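Local atomic coordinates of calmodulin, putative (Toxoplasma gondii, PDB entry 6TJ6), a protein that belongs to the calmodulin-like EF-hand family and can bind a calcium ion in the loop of its N-terminal helix-loop-helix motif. Residues 13-18 with 29-34; 75-80 with 124-129; 6-11 with 51-56. One frame throughout, in Å; residues are numbered along the deposited sequence.

Interaction 1: 13-18 with 29-34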
# COMPACT_ATOMS: atom_id res chain seq x y z
N ALA A 13 6.81 1.32 -1.77
CA ALA A 13 5.71 1.61 -0.85
C ALA A 13 5.63 0.58 0.28
O ALA A 13 5.26 0.93 1.41
CB ALA A 13 4.38 1.66 -1.61
N LEU A 14 5.97 -0.67 -0.00
CA LEU A 14 5.82 -1.74 0.99
C LEU A 14 6.94 -1.74 2.01
O LEU A 14 6.72 -2.15 3.16
CB LEU A 14 5.75 -3.10 0.30
CG LEU A 14 4.49 -3.39 -0.53
CD1 LEU A 14 4.63 -4.70 -1.29
CD2 LEU A 14 3.26 -3.40 0.36
N PHE A 15 8.15 -1.31 1.64
CA PHE A 15 9.26 -1.35 2.57
C PHE A 15 9.60 0.01 3.18
O PHE A 15 10.55 0.11 3.95
CB PHE A 15 10.49 -1.96 1.90
CG PHE A 15 10.42 -3.45 1.79
CD1 PHE A 15 10.82 -4.25 2.85
CD2 PHE A 15 9.92 -4.06 0.65
CE1 PHE A 15 10.74 -5.63 2.76
CE2 PHE A 15 9.84 -5.44 0.56
CZ PHE A 15 10.25 -6.22 1.62
N ASP A 16 8.82 1.05 2.86
CA ASP A 16 8.90 2.34 3.55
C ASP A 16 8.07 2.21 4.82
O ASP A 16 6.93 2.68 4.92
CB ASP A 16 8.41 3.46 2.64
CG ASP A 16 8.34 4.80 3.34
OD1 ASP A 16 9.00 4.98 4.38
OD2 ASP A 16 7.60 5.68 2.84
N THR A 17 8.65 1.56 5.83
CA THR A 17 7.89 1.17 7.01
C THR A 17 7.53 2.36 7.89
O THR A 17 6.54 2.31 8.63
CB THR A 17 8.67 0.13 7.81
OG1 THR A 17 9.97 0.63 8.14
CG2 THR A 17 8.81 -1.15 7.01
N ASP A 18 8.31 3.44 7.84
CA ASP A 18 7.93 4.66 8.54
C ASP A 18 6.96 5.52 7.74
O ASP A 18 6.40 6.47 8.30
CB ASP A 18 9.16 5.49 8.90
CG ASP A 18 10.18 4.72 9.71
OD1 ASP A 18 11.23 4.34 9.15
OD2 ASP A 18 9.93 4.48 10.91
N VAL A 29 17.94 -3.00 1.30
CA VAL A 29 18.32 -4.27 0.69
C VAL A 29 17.10 -5.15 0.52
O VAL A 29 16.87 -5.72 -0.56
CB VAL A 29 19.41 -4.96 1.54
CG1 VAL A 29 19.69 -6.35 1.01
CG2 VAL A 29 20.68 -4.13 1.54
N LEU A 30 16.26 -5.23 1.56
CA LEU A 30 15.05 -6.04 1.47
C LEU A 30 14.21 -5.63 0.28
O LEU A 30 13.86 -6.47 -0.57
CB LEU A 30 14.26 -5.94 2.78
CG LEU A 30 14.54 -7.03 3.81
CD1 LEU A 30 16.03 -7.37 3.89
CD2 LEU A 30 14.02 -6.61 5.18
N ALA A 31 13.92 -4.33 0.15
CA ALA A 31 13.17 -3.85 -1.00
C ALA A 31 13.78 -4.38 -2.29
O ALA A 31 13.10 -5.02 -3.10
CB ALA A 31 13.12 -2.32 -1.01
N ILE A 32 15.10 -4.20 -2.44
CA ILE A 32 15.76 -4.68 -3.65
C ILE A 32 15.54 -6.17 -3.81
O ILE A 32 15.05 -6.64 -4.85
CB ILE A 32 17.26 -4.32 -3.61
CG1 ILE A 32 17.43 -2.80 -3.58
CG2 ILE A 32 17.98 -4.92 -4.80
CD1 ILE A 32 18.85 -2.34 -3.34
N ARG A 33 15.83 -6.95 -2.76
CA ARG A 33 15.68 -8.39 -2.87
C ARG A 33 14.23 -8.78 -3.11
O ARG A 33 13.97 -9.82 -3.74
CB ARG A 33 16.22 -9.08 -1.62
CG ARG A 33 17.72 -8.93 -1.44
CD ARG A 33 18.29 -9.97 -0.49
NE ARG A 33 19.75 -9.93 -0.46
CZ ARG A 33 20.48 -9.72 0.64
NH1 ARG A 33 19.88 -9.53 1.81
NH2 ARG A 33 21.80 -9.69 0.56
N SER A 34 13.28 -7.96 -2.66
CA SER A 34 11.88 -8.31 -2.86
C SER A 34 11.50 -8.31 -4.33
O SER A 34 10.51 -8.95 -4.70
CB SER A 34 10.97 -7.36 -2.08
OG SER A 34 10.85 -6.11 -2.72
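Phe-15 and Ala-31 mark the closest backbone approach, with their CA atoms 5.9 Å apart, where the last turn of helix 7-15 meets helix 26-34. These are the incoming and outgoing helices of an EF-hand, the helix-loop-helix motif whose loop starts at Asp-16. Asp-16, Asp-18, Asp-20 and Glu-22 have been seen to bind calcium in this protein; this chain carries no ion there. One ring does almost all the work. CG of Phe-15 stands anti to its carbonyl carbon (chi1 -77°), which lays the ring against helix 26-34. One face rests on the backbone there: Ala-31 CA is 4.0 Å from the ring centroid, a CH-pi contact 26° off the normal, and the Leu-30 carbonyl carbon lies over the same face. Such closeness suits alanine, whose CB meets Phe-15 CB at 3.9 Å without holding the helices apart. The Leu-30 and Phe-15 side chains cross at about a right angle, bringing Leu-30 CB to 3.5 Å from Phe-15 CE1, while Ser-34 CB approaches CE2 of the ring obliquely, also at 3.5 Å. The pocket is completed by Ile-23 of strand 22-24, and the ring of a polar side chain from another protein meets Phe-15 edge to face. An aromatic residue just ahead of the first calcium ligand therefore ties the start of the loop to the outgoing helix. Asp-16 takes no part in this packing: OD1 accepts a hydrogen bond from Asp-20 N and OD2 one from Gly-21 N, and both probably help shape the metal-free loop. A serine can be buried here because its hydroxyl is satisfied locally: Ser-34 OG donates at 2.5 Å to a lone pair of Ala-31 O, in the carbonyl plane.

Interaction 2: 75-80 with 124-129; sequences KSFKAF and IQYANF
Phe-77, near the end of helix 69-78, faces Tyr-126, the N-cap residue of helix 127-134, with 6.7 Å between their CA atoms. The segments belong to the first and last helices of a pair of EF-hands, so the contact joins one helix-loop-helix unit to the other. The Phe-77 and Tyr-126 side chains run antiparallel, each ring displaced so far that little of one lies over the other. The ring planes are only 8° from parallel, but the centroids are 5.5 Å apart; each ring instead receives the other's CB. Phe-77 CB lies 3.7 Å from the Tyr-126 centroid and Tyr-126 CB 3.8 Å from the Phe-77 centroid, a reciprocal pair of CH-pi contacts over the faces. Tyr-126 has CG between its backbone N and carbonyl carbon (chi1 66°), which carries its ring alongside the other helix. Val-88 of strand 88-89 touches both side chains. Beyond them, Phe-77 CZ reaches the edge of the Phe-129 ring, 3.9 Å from CE2, the two side chains crossing at about a right angle. Tyrosine suits its place because its ring is buried while its hydroxyl has a polar partner, a hydrogen bond with Asp-81 OD2 in what is probably another calcium-binding loop. Next to that bond the aliphatic stem of exposed Lys-78 packs, its CG 3.6 Å from Tyr-126 OH.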
# COMPACT_ATOMS: atom_id res chain seq x y z
N LYS A 75 18.57 -19.68 -12.42
CA LYS A 75 19.97 -20.07 -12.40
C LYS A 75 20.41 -20.45 -10.99
O LYS A 75 21.19 -21.39 -10.81
CB LYS A 75 20.82 -18.93 -12.95
CG LYS A 75 22.25 -19.30 -13.29
CD LYS A 75 22.85 -18.28 -14.25
CE LYS A 75 23.80 -17.32 -13.54
NZ LYS A 75 25.14 -17.93 -13.32
N SER A 76 19.94 -19.71 -9.99
CA SER A 76 20.26 -20.05 -8.60
C SER A 76 19.62 -21.37 -8.20
O SER A 76 20.24 -22.18 -7.50
CB SER A 76 19.82 -18.93 -7.66
OG SER A 76 20.46 -17.71 -7.98
N PHE A 77 18.37 -21.60 -8.62
CA PHE A 77 17.70 -22.86 -8.30
C PHE A 77 18.40 -24.04 -8.97
O PHE A 77 18.51 -25.12 -8.38
CB PHE A 77 16.24 -22.81 -8.72
CG PHE A 77 15.31 -22.30 -7.66
CD1 PHE A 77 15.03 -23.07 -6.54
CD2 PHE A 77 14.71 -21.06 -7.78
CE1 PHE A 77 14.17 -22.61 -5.56
CE2 PHE A 77 13.85 -20.59 -6.81
CZ PHE A 77 13.58 -21.37 -5.70
N LYS A 78 18.87 -23.85 -10.21
CA LYS A 78 19.46 -24.96 -10.96
C LYS A 78 20.74 -25.49 -10.32
O LYS A 78 21.13 -26.63 -10.59
CB LYS A 78 19.73 -24.54 -12.40
CG LYS A 78 19.94 -25.72 -13.35
CD LYS A 78 20.69 -25.32 -14.61
CE LYS A 78 21.00 -26.53 -15.47
NZ LYS A 78 22.43 -26.94 -15.39
N ALA A 79 21.40 -24.69 -9.48
CA ALA A 79 22.57 -25.17 -8.76
C ALA A 79 22.24 -26.32 -7.82
O ALA A 79 23.13 -27.12 -7.50
CB ALA A 79 23.22 -24.03 -7.98
N PHE A 80 20.99 -26.42 -7.36
CA PHE A 80 20.55 -27.49 -6.49
C PHE A 80 19.66 -28.49 -7.23
O PHE A 80 18.95 -29.27 -6.59
CB PHE A 80 19.83 -26.92 -5.27
CG PHE A 80 20.57 -25.78 -4.63
CD1 PHE A 80 21.63 -26.02 -3.77
CD2 PHE A 80 20.21 -24.47 -4.89
CE1 PHE A 80 22.32 -24.98 -3.18
CE2 PHE A 80 20.89 -23.42 -4.31
CZ PHE A 80 21.95 -23.67 -3.45
N ILE A 124 9.98 -29.44 -6.82
CA ILE A 124 9.55 -28.08 -7.16
C ILE A 124 10.07 -27.76 -8.55
O ILE A 124 11.28 -27.78 -8.78
CB ILE A 124 10.06 -27.04 -6.14
CG1 ILE A 124 9.43 -27.28 -4.77
CG2 ILE A 124 9.76 -25.63 -6.64
CD1 ILE A 124 9.82 -26.23 -3.74
N GLN A 125 9.15 -27.43 -9.46
CA GLN A 125 9.55 -27.12 -10.83
C GLN A 125 10.40 -25.86 -10.93
O GLN A 125 10.94 -25.58 -12.01
CB GLN A 125 8.31 -26.99 -11.71
CG GLN A 125 7.38 -28.20 -11.69
CD GLN A 125 7.93 -29.40 -12.45
OE1 GLN A 125 8.97 -29.96 -12.09
NE2 GLN A 125 7.24 -29.79 -13.51
N TYR A 126 10.54 -25.11 -9.83
CA TYR A 126 11.20 -23.81 -9.70
C TYR A 126 11.10 -22.88 -10.91
O TYR A 126 10.88 -21.68 -10.73
CB TYR A 126 12.66 -23.98 -9.26
CG TYR A 126 13.65 -24.65 -10.20
CD1 TYR A 126 14.22 -23.96 -11.26
CD2 TYR A 126 14.08 -25.95 -9.96
CE1 TYR A 126 15.15 -24.56 -12.09
CE2 TYR A 126 15.02 -26.55 -10.79
CZ TYR A 126 15.54 -25.85 -11.85
OH TYR A 126 16.47 -26.45 -12.68
N ALA A 127 11.26 -23.38 -12.14
CA ALA A 127 11.03 -22.53 -13.30
C ALA A 127 9.58 -22.05 -13.32
O ALA A 127 9.31 -20.84 -13.33
CB ALA A 127 11.37 -23.28 -14.59
N ASN A 128 8.63 -22.99 -13.32
CA ASN A 128 7.22 -22.65 -13.19
C ASN A 128 6.97 -21.84 -11.93
O ASN A 128 6.17 -20.90 -11.92
CB ASN A 128 6.38 -23.92 -13.20
CG ASN A 128 4.91 -23.65 -13.43
OD1 ASN A 128 4.54 -22.67 -14.07
ND2 ASN A 128 4.06 -24.54 -12.93
N PHE A 129 7.68 -22.17 -10.85
CA PHE A 129 7.49 -21.48 -9.58
C PHE A 129 7.98 -20.04 -9.65
O PHE A 129 7.27 -19.11 -9.26
CB PHE A 129 8.19 -22.26 -8.47
CG PHE A 129 8.37 -21.50 -7.19
CD1 PHE A 129 7.27 -21.14 -6.42
CD2 PHE A 129 9.63 -21.18 -6.73
CE1 PHE A 129 7.44 -20.45 -5.23
CE2 PHE A 129 9.81 -20.49 -5.55
CZ PHE A 129 8.71 -20.12 -4.80

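Interaction 3: 6-11 with 51-56; sequences PRVREA and MAWPDF
Val-8 and Arg-9 of helix 7-15 pack against Phe-56 and Trp-53 of helix 53-64, joining the first and last helices of an EF-hand lobe in which strand 50-52 pairs with strand 22-24. The apolar part centres on Val-8. Its CG1, anti to the backbone N (chi1 168°), touches Phe-56 CE2 at 3.6 Å and Trp-53 CZ3 at 3.9 Å, and its carbonyl O lies near the plane at the edges of both rings. Valine is short enough to let the two larger side chains come close to the helix.

Arg-9 and Trp-53 meet differently, on the more solvent-exposed side. The arginine stem crosses one face of the indole at about a right angle, CG over that face and CB 3.6 Å from Trp-53 CH2, and the chain then bends at chi3. One guanidinium face looks onto the indole, with Arg-9 CZ 3.5 Å from Trp-53 CZ2, but the planes are 43° apart. Arg-9 NH1 and Trp-53 NE1, both donors, are close without bonding.

A polar interaction lies at the start of helix 53-64: Asp-55, three residues after N-cap Ala-52, supplies one half of a capping box, Ala-52 N donating to Asp-55 OD2 at 3.0 Å.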
# COMPACT_ATOMS: atom_id res chain seq x y z
N PRO A 6 2.87 -1.54 -10.64
CA PRO A 6 4.23 -1.91 -11.04
C PRO A 6 5.07 -2.33 -9.84
O PRO A 6 4.94 -1.79 -8.74
CB PRO A 6 4.77 -0.63 -11.69
CG PRO A 6 3.54 0.02 -12.25
CD PRO A 6 2.44 -0.27 -11.25
N ARG A 7 5.96 -3.30 -10.08
CA ARG A 7 6.58 -4.03 -8.98
C ARG A 7 7.55 -3.16 -8.17
O ARG A 7 7.57 -3.24 -6.94
CB ARG A 7 7.30 -5.27 -9.52
CG ARG A 7 7.79 -6.22 -8.46
CD ARG A 7 8.24 -7.56 -9.05
NE ARG A 7 7.11 -8.40 -9.44
CZ ARG A 7 6.40 -9.13 -8.58
NH1 ARG A 7 6.69 -9.10 -7.29
NH2 ARG A 7 5.39 -9.87 -9.01
N VAL A 8 8.34 -2.32 -8.84
CA VAL A 8 9.36 -1.54 -8.13
C VAL A 8 8.71 -0.48 -7.25
O VAL A 8 9.08 -0.30 -6.08
CB VAL A 8 10.35 -0.92 -9.14
CG1 VAL A 8 11.23 0.12 -8.46
CG2 VAL A 8 11.20 -2.00 -9.79
N ARG A 9 7.73 0.25 -7.81
CA ARG A 9 7.03 1.27 -7.04
C ARG A 9 6.31 0.66 -5.84
O ARG A 9 6.34 1.21 -4.73
CB ARG A 9 6.05 2.02 -7.95
CG ARG A 9 5.26 3.12 -7.26
CD ARG A 9 4.52 3.99 -8.28
NE ARG A 9 5.15 5.30 -8.45
CZ ARG A 9 5.70 5.72 -9.58
NH1 ARG A 9 6.25 6.93 -9.63
NH2 ARG A 9 5.70 4.95 -10.65
N GLU A 10 5.66 -0.49 -6.05
CA GLU A 10 4.99 -1.17 -4.95
C GLU A 10 5.99 -1.63 -3.90
O GLU A 10 5.70 -1.56 -2.70
CB GLU A 10 4.19 -2.36 -5.47
CG GLU A 10 3.29 -2.97 -4.43
CD GLU A 10 2.69 -4.29 -4.88
OE1 GLU A 10 3.46 -5.25 -5.08
OE2 GLU A 10 1.46 -4.35 -5.05
N ALA A 11 7.17 -2.10 -4.32
CA ALA A 11 8.18 -2.51 -3.35
C ALA A 11 8.63 -1.33 -2.49
O ALA A 11 8.80 -1.46 -1.27
CB ALA A 11 9.37 -3.15 -4.06
N MET A 51 17.29 6.17 0.58
CA MET A 51 16.82 6.47 -0.76
C MET A 51 15.38 6.97 -0.70
O MET A 51 14.52 6.33 -0.08
CB MET A 51 16.89 5.25 -1.68
CG MET A 51 18.27 4.86 -2.17
SD MET A 51 18.12 3.63 -3.48
CE MET A 51 19.81 3.06 -3.63
N ALA A 52 15.12 8.10 -1.35
CA ALA A 52 13.76 8.48 -1.70
C ALA A 52 13.37 7.77 -2.99
O ALA A 52 14.17 7.07 -3.61
CB ALA A 52 13.64 10.00 -1.82
N TRP A 53 12.11 7.94 -3.41
CA TRP A 53 11.62 7.24 -4.60
C TRP A 53 12.45 7.49 -5.86
O TRP A 53 12.73 6.52 -6.57
CB TRP A 53 10.15 7.58 -4.86
CG TRP A 53 9.73 7.18 -6.25
CD1 TRP A 53 9.36 8.01 -7.28
CD2 TRP A 53 9.66 5.85 -6.77
NE1 TRP A 53 9.06 7.27 -8.39
CE2 TRP A 53 9.23 5.94 -8.11
CE3 TRP A 53 9.90 4.58 -6.22
CZ2 TRP A 53 9.04 4.81 -8.91
CZ3 TRP A 53 9.72 3.46 -7.02
CH2 TRP A 53 9.29 3.59 -8.35
N PRO A 54 12.83 8.72 -6.21
CA PRO A 54 13.66 8.89 -7.41
C PRO A 54 14.94 8.07 -7.37
O PRO A 54 15.29 7.40 -8.35
CB PRO A 54 13.94 10.40 -7.44
CG PRO A 54 12.77 11.00 -6.73
CD PRO A 54 12.45 10.03 -5.63
N ASP A 55 15.63 8.09 -6.22
CA ASP A 55 16.86 7.31 -6.07
C ASP A 55 16.59 5.82 -6.28
O ASP A 55 17.33 5.15 -7.01
CB ASP A 55 17.46 7.54 -4.68
CG ASP A 55 17.54 9.00 -4.31
OD1 ASP A 55 17.97 9.81 -5.17
OD2 ASP A 55 17.17 9.35 -3.17
N PHE A 56 15.55 5.29 -5.64
CA PHE A 56 15.28 3.86 -5.72
C PHE A 56 14.87 3.44 -7.12
O PHE A 56 15.32 2.41 -7.63
CB PHE A 56 14.19 3.48 -4.71
CG PHE A 56 13.89 2.00 -4.65
CD1 PHE A 56 14.79 1.12 -4.07
CD2 PHE A 56 12.69 1.51 -5.15
CE1 PHE A 56 14.52 -0.24 -4.01
CE2 PHE A 56 12.41 0.15 -5.09
CZ PHE A 56 13.33 -0.72 -4.52

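From the N terminus, helix 7-15 serves two contacts in turn: its beginning takes part in interaction 3 and its end in interaction 1. Interaction 1 closes the short calcium-binding loop onto helix 26-34, and interaction 3 closes a wider loop around it, bringing helix 53-64 back to the first helix. The two touch, Ala-31 CB lying 3.9 Å from Phe-56 CZ and Ser-34 packing on Ala-11, so three helices share one core. Interaction 2 follows in series, on the opposite side of the chain's centre, and joins helix 69-78 to helix 127-134. The centres of interactions 1 and 2 lie about 24 Å apart, and interaction 2 touches neither of the others.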